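Local coordinates for RNA-binding protein (PDB 7JLY), which probably binds RNA through a single RNA recognition motif domain and can also bind calcium, at residues A[24-29]-A[62-67]. Numbering follows the deposited sequence.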
loop_
_atom_site.group_PDB
_atom_site.type_symbol
_atom_site.label_atom_id
_atom_site.label_comp_id
_atom_site.label_asym_id
_atom_site.label_seq_id
_atom_site.Cartn_x
_atom_site.Cartn_y
_atom_site.Cartn_z
ATOM N N GLN A 24 -5.024 6.721 3.482
ATOM C CA GLN A 24 -5.215 8.153 3.728
ATOM C C GLN A 24 -6.035 8.389 5.003
ATOM O O GLN A 24 -6.113 9.513 5.504
ATOM C CB GLN A 24 -5.880 8.839 2.528
ATOM C CG GLN A 24 -7.371 8.626 2.437
ATOM C CD GLN A 24 -7.982 9.270 1.196
ATOM O OE1 GLN A 24 -7.305 9.980 0.454
ATOM N NE2 GLN A 24 -9.268 9.021 0.977
ATOM N N GLN A 25 -6.637 7.325 5.527
ATOM C CA GLN A 25 -7.327 7.389 6.811
ATOM C C GLN A 25 -6.397 7.762 7.964
ATOM O O GLN A 25 -6.866 8.279 8.976
ATOM C CB GLN A 25 -7.990 6.047 7.131
ATOM C CG GLN A 25 -9.124 5.637 6.175
ATOM C CD GLN A 25 -9.684 4.262 6.514
ATOM O OE1 GLN A 25 -10.855 4.125 6.857
ATOM N NE2 GLN A 25 -8.841 3.239 6.432
ATOM N N TYR A 26 -5.095 7.496 7.808
ATOM C CA TYR A 26 -4.118 7.667 8.888
ATOM C C TYR A 26 -3.257 8.911 8.740
ATOM O O TYR A 26 -2.567 9.273 9.674
ATOM C CB TYR A 26 -3.217 6.420 8.985
ATOM C CG TYR A 26 -4.079 5.195 9.143
ATOM C CD1 TYR A 26 -4.666 4.895 10.373
ATOM C CD2 TYR A 26 -4.378 4.392 8.057
ATOM C CE1 TYR A 26 -5.492 3.800 10.511
ATOM C CE2 TYR A 26 -5.208 3.293 8.184
ATOM C CZ TYR A 26 -5.761 3.004 9.414
ATOM O OH TYR A 26 -6.599 1.909 9.535
ATOM N N GLY A 27 -3.309 9.562 7.576
ATOM C CA GLY A 27 -2.477 10.727 7.310
ATOM C C GLY A 27 -2.378 11.005 5.827
ATOM O O GLY A 27 -2.957 10.270 5.027
ATOM N N ALA A 28 -1.649 12.060 5.452
ATOM C CA ALA A 28 -1.540 12.439 4.036
ATOM C C ALA A 28 -0.804 11.386 3.217
ATOM O O ALA A 28 0.241 10.907 3.626
ATOM C CB ALA A 28 -0.829 13.788 3.888
ATOM N N VAL A 29 -1.354 11.057 2.053
ATOM C CA VAL A 29 -0.735 10.134 1.106
ATOM C C VAL A 29 -0.284 10.926 -0.107
ATOM O O VAL A 29 -1.051 11.745 -0.621
ATOM C CB VAL A 29 -1.729 9.037 0.664
ATOM C CG1 VAL A 29 -1.188 8.258 -0.527
ATOM C CG2 VAL A 29 -2.081 8.112 1.838
ATOM N N GLU A 62 0.876 -0.336 12.064
ATOM C CA GLU A 62 0.564 -0.979 13.340
ATOM C C GLU A 62 -0.916 -1.364 13.415
ATOM O O GLU A 62 -1.273 -2.431 13.923
ATOM C CB GLU A 62 0.930 -0.050 14.502
ATOM C CG GLU A 62 0.540 -0.564 15.890
ATOM C CD GLU A 62 1.461 -1.660 16.396
ATOM O OE1 GLU A 62 2.519 -1.901 15.761
ATOM O OE2 GLU A 62 1.124 -2.289 17.427
ATOM N N GLU A 63 -1.775 -0.496 12.902
ATOM C CA GLU A 63 -3.205 -0.783 12.916
ATOM C C GLU A 63 -3.551 -1.862 11.896
ATOM O O GLU A 63 -4.301 -2.804 12.186
ATOM C CB GLU A 63 -4.025 0.489 12.637
ATOM C CG GLU A 63 -5.510 0.190 12.403
ATOM C CD GLU A 63 -6.403 1.388 12.628
ATOM O OE1 GLU A 63 -6.023 2.273 13.436
ATOM O OE2 GLU A 63 -7.483 1.436 12.002
ATOM N N LEU A 64 -2.996 -1.734 10.698
ATOM C CA LEU A 64 -3.419 -2.594 9.596
ATOM C C LEU A 64 -2.810 -3.985 9.646
ATOM O O LEU A 64 -3.319 -4.895 8.984
ATOM C CB LEU A 64 -3.096 -1.939 8.256
ATOM C CG LEU A 64 -3.931 -0.703 7.907
ATOM C CD1 LEU A 64 -3.402 -0.069 6.638
ATOM C CD2 LEU A 64 -5.406 -1.065 7.730
ATOM N N PHE A 65 -1.738 -4.146 10.426
ATOM C CA PHE A 65 -1.028 -5.425 10.521
ATOM C C PHE A 65 -1.968 -6.613 10.750
ATOM O O PHE A 65 -2.769 -6.615 11.694
ATOM C CB PHE A 65 0.023 -5.388 11.639
ATOM C CG PHE A 65 0.727 -6.709 11.842
ATOM C CD1 PHE A 65 1.720 -7.121 10.967
ATOM C CD2 PHE A 65 0.383 -7.538 12.897
ATOM C CE1 PHE A 65 2.360 -8.340 11.140
ATOM C CE2 PHE A 65 1.023 -8.760 13.077
ATOM C CZ PHE A 65 2.011 -9.156 12.194
ATOM N N ASP A 66 -1.879 -7.590 9.845
ATOM C CA ASP A 66 -2.576 -8.874 9.962
ATOM C C ASP A 66 -4.082 -8.784 9.686
ATOM O O ASP A 66 -4.785 -9.782 9.794
ATOM C CB ASP A 66 -2.352 -9.474 11.355
ATOM C CG ASP A 66 -2.144 -10.969 11.318
ATOM O OD1 ASP A 66 -1.273 -11.431 10.541
ATOM O OD2 ASP A 66 -2.851 -11.678 12.072
ATOM N N GLN A 67 -4.583 -7.601 9.338
ATOM C CA GLN A 67 -5.995 -7.477 9.002
ATOM C C GLN A 67 -6.267 -8.006 7.593
ATOM O O GLN A 67 -5.411 -7.951 6.725
ATOM C CB GLN A 67 -6.460 -6.023 9.106
ATOM C CG GLN A 67 -6.550 -5.492 10.533
ATOM C CD GLN A 67 -7.400 -4.244 10.608
ATOM O OE1 GLN A 67 -8.505 -4.203 10.066
ATOM N NE2 GLN A 67 -6.883 -3.213 11.253
#
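Tyr-26 reaches across to Glu-63 and Leu-64 and ties the loop after the first helix of an RNA recognition motif fold to the end of the second. Segment 24-29 is the loop that leads from helix 16-23 into edge strand 29-36. Segment 62-67 is the C-terminal end of helix 54-64 and the turn after it. Both helices pack on one side of the antiparallel sheet.

One hydrogen bond crosses the contact. Tyr-26 OH donates to Glu-63 OE2 at 2.7 Å. The hydroxyl comes from above the carboxylate plane, 68° out of it. The ring and carboxylate planes stand nearly perpendicular, 85° apart. Glu-63 CG is anti to the backbone N, and the chain runs extended from there to the ring edge. The carboxylate also lies at the edge of the ring, where Tyr-26 CE1 is 3.3 Å from Glu-63 CD. The donated hydrogen bond is consistent with an ionised Glu-63.

The rest is van der Waals packing. Leu-64 CD1 lies 4.1 Å from Tyr-26 CE2, an apolar pair. The other methyl, Leu-64 CD2, lies against the hydroxyl oxygen, 3.7 Å from Tyr-26 OH. Leu-64 is buried and also packs on Leu-22 and Leu-23 of helix 16-23. Tyr-26 also touches Met-51, so its side chain meets both strand 46-51 and the end of helix 54-64. Gln-25 CB covers part of one ring face, offset toward the rim.

Past the helix, Leu-64 to Gln-67 form a type II beta turn, closed by Gln-67 N to Leu-64 O at 3.0 Å. The turn brings the Gln-67 side chain back along the helix end. There its amide holds the backbone of the residue that accepts the Tyr-26 hydrogen bond: Gln-67 NE2 donates to Glu-63 O at 2.8 Å, with an N-H...O angle of 158°.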